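Arginine kinase (Anthopleura japonica, PDB 4RF6) catalyses the reversible transfer of a phosphoryl group from ATP to L-arginine, giving phosphoarginine and ADP, with two kinase repeats in one chain. Local coordinates at residues M286-H291 with I334-R339; A135-G140 with E231-R236; R483-R488 with P631-T636. All blocks are in the same frame, centred on the assembly; numbering follows the deposited sequence. Where two conformers were deposited one is given.

Interaction 1 (M286-H291 with I334-R339)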
# COMPACT_ATOMS: atom_id res chain seq x y z
N MET A 286 -17.61 14.31 7.68
CA MET A 286 -16.29 13.79 7.35
C MET A 286 -15.82 12.68 8.29
O MET A 286 -15.98 12.78 9.51
CB MET A 286 -15.26 14.93 7.37
CG MET A 286 -13.81 14.48 7.16
SD MET A 286 -12.66 15.86 7.22
CE MET A 286 -13.18 16.78 5.78
N ARG A 287 -15.23 11.63 7.72
CA ARG A 287 -14.35 10.76 8.49
C ARG A 287 -12.95 10.78 7.88
O ARG A 287 -12.74 10.33 6.75
CB ARG A 287 -14.85 9.32 8.58
CG ARG A 287 -13.97 8.46 9.50
CD ARG A 287 -14.33 6.98 9.52
NE ARG A 287 -13.45 6.23 10.41
CZ ARG A 287 -12.43 5.47 10.01
NH1 ARG A 287 -11.68 4.83 10.90
NH2 ARG A 287 -12.16 5.35 8.72
N ALA A 288 -12.00 11.30 8.65
CA ALA A 288 -10.59 11.31 8.27
C ALA A 288 -9.90 10.20 9.05
O ALA A 288 -10.15 10.03 10.25
CB ALA A 288 -9.96 12.66 8.59
N SER A 289 -9.01 9.46 8.40
CA SER A 289 -8.37 8.30 9.03
C SER A 289 -6.93 8.10 8.56
O SER A 289 -6.67 8.07 7.35
CB SER A 289 -9.19 7.04 8.75
OG SER A 289 -8.44 5.87 9.00
N VAL A 290 -6.01 7.94 9.51
CA VAL A 290 -4.61 7.66 9.20
C VAL A 290 -4.20 6.37 9.91
O VAL A 290 -4.43 6.23 11.11
CB VAL A 290 -3.69 8.83 9.67
CG1 VAL A 290 -2.23 8.42 9.65
CG2 VAL A 290 -3.91 10.05 8.80
N HIS A 291 -3.62 5.43 9.18
CA HIS A 291 -3.04 4.25 9.81
C HIS A 291 -1.57 4.50 10.12
O HIS A 291 -0.77 4.79 9.23
CB HIS A 291 -3.21 3.01 8.93
CG HIS A 291 -4.63 2.54 8.84
ND1 HIS A 291 -4.97 1.31 8.31
CD2 HIS A 291 -5.79 3.13 9.20
CE1 HIS A 291 -6.28 1.17 8.35
NE2 HIS A 291 -6.80 2.26 8.89
N ILE A 334 -6.05 6.19 13.47
CA ILE A 334 -6.35 7.47 14.09
C ILE A 334 -7.50 8.11 13.31
O ILE A 334 -7.42 8.22 12.09
CB ILE A 334 -5.12 8.40 14.10
CG1 ILE A 334 -3.89 7.63 14.57
CG2 ILE A 334 -5.34 9.59 15.02
CD1 ILE A 334 -4.04 7.06 15.96
N SER A 335 -8.57 8.52 13.99
CA SER A 335 -9.69 9.14 13.29
C SER A 335 -10.27 10.31 14.08
O SER A 335 -10.00 10.45 15.27
CB SER A 335 -10.78 8.11 12.96
OG SER A 335 -11.38 7.61 14.14
N ASN A 336 -11.06 11.15 13.42
CA ASN A 336 -11.68 12.27 14.10
C ASN A 336 -12.90 11.82 14.90
O ASN A 336 -13.62 10.91 14.49
CB ASN A 336 -12.13 13.32 13.09
CG ASN A 336 -13.05 12.74 12.05
OD1 ASN A 336 -12.71 11.73 11.41
ND2 ASN A 336 -14.22 13.33 11.88
N ARG A 337 -13.14 12.46 16.04
CA ARG A 337 -14.34 12.17 16.81
C ARG A 337 -15.46 13.16 16.51
O ARG A 337 -16.62 12.90 16.84
CB ARG A 337 -14.04 12.15 18.31
CG ARG A 337 -13.80 10.76 18.88
CD ARG A 337 -13.64 10.78 20.40
NE ARG A 337 -12.43 11.49 20.82
CZ ARG A 337 -11.75 11.21 21.92
NH1 ARG A 337 -12.14 10.23 22.72
NH2 ARG A 337 -10.66 11.91 22.22
N ARG A 338 -15.12 14.28 15.89
CA ARG A 338 -16.05 15.41 15.77
C ARG A 338 -16.37 15.82 14.32
O ARG A 338 -15.51 15.72 13.42
CB ARG A 338 -15.52 16.61 16.55
CG ARG A 338 -15.37 16.36 18.05
CD ARG A 338 -14.84 17.61 18.74
NE ARG A 338 -14.95 17.55 20.20
CZ ARG A 338 -14.67 18.56 21.01
NH1 ARG A 338 -14.26 19.72 20.51
NH2 ARG A 338 -14.80 18.42 22.32
N ARG A 339 -17.59 16.29 14.10
CA ARG A 339 -18.05 16.71 12.77
C ARG A 339 -18.87 18.00 12.83
O ARG A 339 -19.01 18.70 11.82
CB ARG A 339 -18.91 15.62 12.13
CG ARG A 339 -18.18 14.33 11.84
CD ARG A 339 -19.08 13.36 11.09
NE ARG A 339 -18.35 12.15 10.73
CZ ARG A 339 -18.45 11.00 11.39
NH1 ARG A 339 -19.26 10.90 12.43
NH2 ARG A 339 -17.73 9.95 11.00
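Val290 and Ile334 pair here across strands 286-293 and 331-336, antiparallel neighbours in the eight-stranded sheet of the catalytic domain of the first repeat. The contact is buried. The two residues form a hydrogen-bonded pair: Val290 N reaches Ile334 O at 3.0 Å, and a second bond runs back from Ile334 N to Val290 O. Next to it, Ser289 and Ser335 form a non-hydrogen-bonded pair. Past Ser335 the regular pairing fades, and the bond from Asn336 N to Ala288 O is weak. The Asn336 side chain then takes over. Its chi1 of 56° sets CG between its own backbone N and carbonyl carbon, which turns the amide toward the backbone of residues 286-288. OD1 accepts from Ala288 N at 2.9 Å. ND2 gives one N-H to Met286 O at 3.0 Å and the other to Arg338 O at 3.1 Å. Both acceptors lie in the amide plane, which fixes the rotation of the group. Met286 O is gripped twice. Asn336 ND2 and Arg339 NE reach it from opposite faces of its carbonyl plane, Arg339 NE at 2.7 Å along a bent bond of 139°. The extended Arg339 chain brings its guanidinium edge alongside Arg287 CB. Arg287 turns its own guanidinium obliquely toward Ser335 CB, with NH1 4.0 Å away. Asp333 holds that NH1 in a salt bridge, while Gln313 takes Ser335 OG. Helix 344-370 packs on the face that carries Val290 and Ile334; Met286 and Ile334 touch it, as does Asn336. Residues 287-291 are predicted to bind ATP, and Arg287 lies beside Arg133, another predicted ATP ligand. The arrangement is that of the central antiparallel sheet of phosphagen kinases, whose arginine-bearing strands probably line the nucleotide site.

Interaction 2 (A135-G140 with E231-R236); sequences ARSLKG and EEDHLR
His234 packs against Ser137 and Leu138 where two antiparallel strands of the phosphagen kinase catalytic sheet, 127-136 and 235-242, pair. Its CG lies opposite the carbonyl carbon and beside the backbone N (chi1 -59°), which puts the ring against Ser137. Ser137 CB sits over one face of the imidazole, offset toward the rim, in a CH-pi contact of 3.9 Å to the ring centroid. Leu138 N comes near the edge of the same ring, tilted 22° from its plane, and donates to ND1 at 2.9 Å. His234 NE2 is bonded to Gly142 O, so both ring nitrogens are engaged. On the strands proper, Arg136 and Leu235 form a hydrogen-bonded pair. Leu138 and Leu235 slant across each other, CD2 to CD1 4.0 Å apart, and both pack on Val159 of helix 149-163. Ala135 CB faces Asp233 OD2 at 3.8 Å. Asp233 OD1 accepts from Ser277 N, near Cys278, which probably binds the substrate, as in relatives. Arg236, predicted to bind ATP, makes a salt bridge to Glu231, next to Glu232, another probable substrate-binding residue. A water joins the two segments: it bonds Ser137 OG at 2.8 Å and donates to Asp233 OD1 at 3.1 Å.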
# COMPACT_ATOMS: atom_id res chain seq x y z
N ALA A 135 -19.69 12.92 3.28
CA ALA A 135 -21.02 12.62 2.79
C ALA A 135 -21.67 13.93 2.35
O ALA A 135 -21.53 14.94 3.04
CB ALA A 135 -21.85 11.96 3.87
N ARG A 136 -22.37 13.91 1.22
CA ARG A 136 -23.05 15.11 0.73
C ARG A 136 -24.38 14.71 0.09
O ARG A 136 -24.54 13.58 -0.37
CB ARG A 136 -22.18 15.83 -0.31
CG ARG A 136 -20.86 16.44 0.21
CD ARG A 136 -21.13 17.65 1.11
NE ARG A 136 -19.89 18.32 1.50
CZ ARG A 136 -19.21 18.04 2.61
NH1 ARG A 136 -19.65 17.10 3.44
NH2 ARG A 136 -18.10 18.71 2.90
N SER A 137 -25.33 15.64 0.08
CA SER A 137 -26.59 15.43 -0.62
C SER A 137 -26.85 16.64 -1.51
O SER A 137 -26.51 17.77 -1.14
CB SER A 137 -27.73 15.21 0.37
OG SER A 137 -27.50 14.09 1.19
N LEU A 138 -27.43 16.41 -2.69
CA LEU A 138 -27.68 17.49 -3.64
C LEU A 138 -28.89 18.35 -3.27
O LEU A 138 -29.91 17.82 -2.82
CB LEU A 138 -27.88 16.94 -5.06
CG LEU A 138 -26.74 16.18 -5.73
CD1 LEU A 138 -27.11 15.88 -7.18
CD2 LEU A 138 -25.44 16.96 -5.66
N LYS A 139 -28.77 19.66 -3.46
CA LYS A 139 -29.89 20.58 -3.30
C LYS A 139 -31.08 20.16 -4.15
O LYS A 139 -30.90 19.68 -5.27
CB LYS A 139 -29.48 21.99 -3.73
CG LYS A 139 -28.63 22.73 -2.72
CD LYS A 139 -28.06 24.02 -3.30
CE LYS A 139 -27.30 24.81 -2.22
NZ LYS A 139 -26.19 25.64 -2.79
N GLY A 140 -32.28 20.34 -3.62
CA GLY A 140 -33.50 20.14 -4.39
C GLY A 140 -34.17 18.78 -4.29
O GLY A 140 -35.14 18.52 -5.00
N GLU A 231 -25.87 5.54 -2.22
CA GLU A 231 -25.90 4.49 -1.21
C GLU A 231 -26.69 5.00 0.00
O GLU A 231 -27.93 5.06 -0.04
CB GLU A 231 -24.47 4.08 -0.82
CG GLU A 231 -24.37 2.82 0.04
CD GLU A 231 -23.72 3.08 1.40
OE1 GLU A 231 -23.71 2.16 2.24
OE2 GLU A 231 -23.24 4.21 1.61
N GLU A 232 -26.01 5.41 1.07
CA GLU A 232 -26.69 5.90 2.26
C GLU A 232 -27.01 7.39 2.15
O GLU A 232 -27.99 7.88 2.73
CB GLU A 232 -25.85 5.62 3.51
CG GLU A 232 -26.48 6.14 4.80
CD GLU A 232 -25.65 5.83 6.03
OE1 GLU A 232 -25.05 4.74 6.08
OE2 GLU A 232 -25.59 6.69 6.93
N ASP A 233 -26.17 8.12 1.43
CA ASP A 233 -26.47 9.50 1.06
C ASP A 233 -26.32 9.60 -0.46
O ASP A 233 -25.86 8.65 -1.09
CB ASP A 233 -25.49 10.47 1.76
CG ASP A 233 -25.75 10.59 3.25
OD1 ASP A 233 -26.66 11.35 3.63
OD2 ASP A 233 -25.03 9.94 4.03
N HIS A 234 -26.71 10.73 -1.04
CA HIS A 234 -26.57 10.90 -2.49
C HIS A 234 -25.12 10.67 -2.90
O HIS A 234 -24.84 10.04 -3.92
CB HIS A 234 -27.00 12.31 -2.92
CG HIS A 234 -28.41 12.66 -2.57
ND1 HIS A 234 -28.93 13.92 -2.74
CD2 HIS A 234 -29.41 11.90 -2.07
CE1 HIS A 234 -30.19 13.93 -2.35
NE2 HIS A 234 -30.51 12.72 -1.93
N LEU A 235 -24.20 11.17 -2.09
CA LEU A 235 -22.79 11.05 -2.38
C LEU A 235 -21.99 10.63 -1.16
O LEU A 235 -22.16 11.19 -0.07
CB LEU A 235 -22.24 12.38 -2.90
CG LEU A 235 -22.90 12.93 -4.16
CD1 LEU A 235 -22.65 14.42 -4.32
CD2 LEU A 235 -22.38 12.19 -5.37
N ARG A 236 -21.14 9.63 -1.35
CA ARG A 236 -20.07 9.34 -0.41
C ARG A 236 -18.77 9.47 -1.19
O ARG A 236 -18.49 8.66 -2.08
CB ARG A 236 -20.20 7.93 0.18
CG ARG A 236 -19.19 7.69 1.30
CD ARG A 236 -19.09 6.23 1.70
NE ARG A 236 -20.27 5.77 2.43
CZ ARG A 236 -20.30 4.66 3.16
NH1 ARG A 236 -19.21 3.91 3.27
NH2 ARG A 236 -21.41 4.31 3.79
O HOH W 1 -28.86 11.69 1.51

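Interaction 3 (R483-R488 with P631-T636); sequences RIRVAR and PTNLGT
Arg488 folds back at chi2 (-71°), which carries its guanidinium from a CB that points away from residues 631-636 to the carbonyl of Thr636. Arg485 starts with CG anti to its backbone nitrogen (chi1 169°) and then bends at chi2 and chi3, which brings NH1 to Asn633. The two arginines meet the loop differently. Arg488 NH1 donates to Thr636 O at 2.8 Å along an almost straight bond, with the oxygen in the guanidinium plane. The same nitrogen also bonds Ala487 O at 2.9 Å. Val486 CG2 lies over the centre of one guanidinium face, 4.1 Å above its plane. Arg485 NH1 makes a weak, strongly bent bond to Asn633 OD1, also 2.9 Å long. The Arg485 and Asn633 side chains cross at about a right angle, and Gly637 O is a further acceptor for that NH1. A water lies between Arg485 NH2 and Asn633 ND2, with weak bonds to both. Arg483 and Arg485 correspond in sequence to Arg131 and Arg133 of the first repeat, which are predicted to bind ATP, so a role near the nucleotide site is probable by analogy. Strand 479-488 runs between strands 587-594 and 638-645 in the second repeat's sheet, and the loop leads into the latter. Arg488 is also held by a salt bridge to Glu696, at the start of helix 696-714, and by a cation-pi contact with Tyr626 of strand 625-626.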
# COMPACT_ATOMS: atom_id res chain seq x y z
N ARG A 483 20.65 -20.19 -17.01
CA ARG A 483 19.97 -19.04 -16.44
C ARG A 483 20.98 -17.98 -16.03
O ARG A 483 21.99 -18.29 -15.40
CB ARG A 483 19.17 -19.48 -15.21
CG ARG A 483 18.32 -18.41 -14.54
CD ARG A 483 17.54 -19.04 -13.38
NE ARG A 483 16.72 -18.09 -12.64
CZ ARG A 483 17.14 -17.39 -11.59
NH1 ARG A 483 18.38 -17.53 -11.14
NH2 ARG A 483 16.31 -16.56 -10.97
N ILE A 484 20.72 -16.72 -16.40
CA ILE A 484 21.57 -15.63 -15.93
C ILE A 484 20.73 -14.47 -15.43
O ILE A 484 19.89 -13.94 -16.16
CB ILE A 484 22.55 -15.13 -17.01
CG1 ILE A 484 23.39 -16.27 -17.57
CG2 ILE A 484 23.44 -14.03 -16.44
CD1 ILE A 484 24.27 -15.88 -18.76
N ARG A 485 20.97 -14.09 -14.17
CA ARG A 485 20.22 -13.02 -13.52
C ARG A 485 21.16 -11.88 -13.14
O ARG A 485 22.30 -12.13 -12.74
CB ARG A 485 19.54 -13.56 -12.26
CG ARG A 485 18.94 -12.50 -11.32
CD ARG A 485 19.93 -12.05 -10.24
NE ARG A 485 19.97 -12.97 -9.10
CZ ARG A 485 20.77 -12.81 -8.05
NH1 ARG A 485 21.60 -11.77 -7.99
NH2 ARG A 485 20.74 -13.68 -7.05
N VAL A 486 20.69 -10.64 -13.26
CA VAL A 486 21.42 -9.52 -12.66
C VAL A 486 20.48 -8.67 -11.81
O VAL A 486 19.31 -8.48 -12.15
CB VAL A 486 22.15 -8.62 -13.71
CG1 VAL A 486 23.23 -9.40 -14.44
CG2 VAL A 486 21.17 -8.01 -14.69
N ALA A 487 20.98 -8.19 -10.69
CA ALA A 487 20.26 -7.22 -9.88
C ALA A 487 20.72 -5.84 -10.32
O ALA A 487 21.92 -5.62 -10.52
CB ALA A 487 20.55 -7.43 -8.41
N ARG A 488 19.80 -4.90 -10.45
CA ARG A 488 20.16 -3.53 -10.80
C ARG A 488 19.28 -2.57 -10.01
O ARG A 488 18.15 -2.91 -9.65
CB ARG A 488 20.01 -3.29 -12.30
CG ARG A 488 20.99 -4.04 -13.20
CD ARG A 488 22.41 -3.48 -13.07
NE ARG A 488 23.33 -4.11 -14.02
CZ ARG A 488 24.08 -5.17 -13.74
NH1 ARG A 488 24.04 -5.73 -12.53
NH2 ARG A 488 24.88 -5.68 -14.67
N PRO A 631 24.73 -5.69 0.20
CA PRO A 631 26.13 -5.71 -0.22
C PRO A 631 26.56 -7.03 -0.86
O PRO A 631 27.61 -7.06 -1.50
CB PRO A 631 26.90 -5.47 1.08
CG PRO A 631 25.91 -4.75 1.98
CD PRO A 631 24.58 -5.37 1.64
N THR A 632 25.78 -8.09 -0.71
CA THR A 632 26.08 -9.35 -1.38
C THR A 632 25.82 -9.28 -2.88
O THR A 632 26.36 -10.08 -3.65
CB THR A 632 25.27 -10.54 -0.80
OG1 THR A 632 23.87 -10.34 -1.02
CG2 THR A 632 25.54 -10.69 0.68
N ASN A 633 25.00 -8.32 -3.29
CA ASN A 633 24.63 -8.19 -4.70
C ASN A 633 25.41 -7.10 -5.45
O ASN A 633 24.98 -6.67 -6.52
CB ASN A 633 23.14 -7.92 -4.84
CG ASN A 633 22.33 -9.19 -4.95
OD1 ASN A 633 22.19 -9.75 -6.04
ND2 ASN A 633 21.77 -9.65 -3.84
N LEU A 634 26.53 -6.67 -4.89
CA LEU A 634 27.36 -5.65 -5.54
C LEU A 634 28.11 -6.21 -6.75
O LEU A 634 27.98 -7.39 -7.08
CB LEU A 634 28.34 -5.06 -4.53
CG LEU A 634 27.69 -4.30 -3.38
CD1 LEU A 634 28.73 -3.91 -2.34
CD2 LEU A 634 26.98 -3.07 -3.90
N GLY A 635 28.88 -5.35 -7.42
CA GLY A 635 29.71 -5.75 -8.55
C GLY A 635 28.91 -5.97 -9.82
O GLY A 635 28.32 -5.04 -10.37
N THR A 636 28.90 -7.22 -10.29
CA THR A 636 28.07 -7.62 -11.42
C THR A 636 26.61 -7.80 -11.01
O THR A 636 25.71 -7.81 -11.86
CB THR A 636 28.53 -8.97 -11.95
OG1 THR A 636 28.40 -9.94 -10.90
CG2 THR A 636 29.97 -8.90 -12.41
O HOH W 2 22.08 -12.33 -4.26

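Overall arrangement
All three contacts are buried, and none belongs to the surface. Interactions 1 and 2 share one sheet in the first repeat, where strands 286-293 and 127-136 are neighbours. Their centres are about 19 Å apart and they do not touch. Interaction 3 lies at the matching sheet of the second repeat, its centre about 45 and 55 Å from theirs. Interactions 1 and 2 combine strand pairing with a side chain that bonds the opposite backbone: an amide in the first, an imidazole in the second. Interaction 3 joins a strand to a loop, buries less area and relies on arginine side chains. Interactions 1 and 2 hold residues predicted to bind ATP; interaction 3 holds counterparts of Arg131 and Arg133.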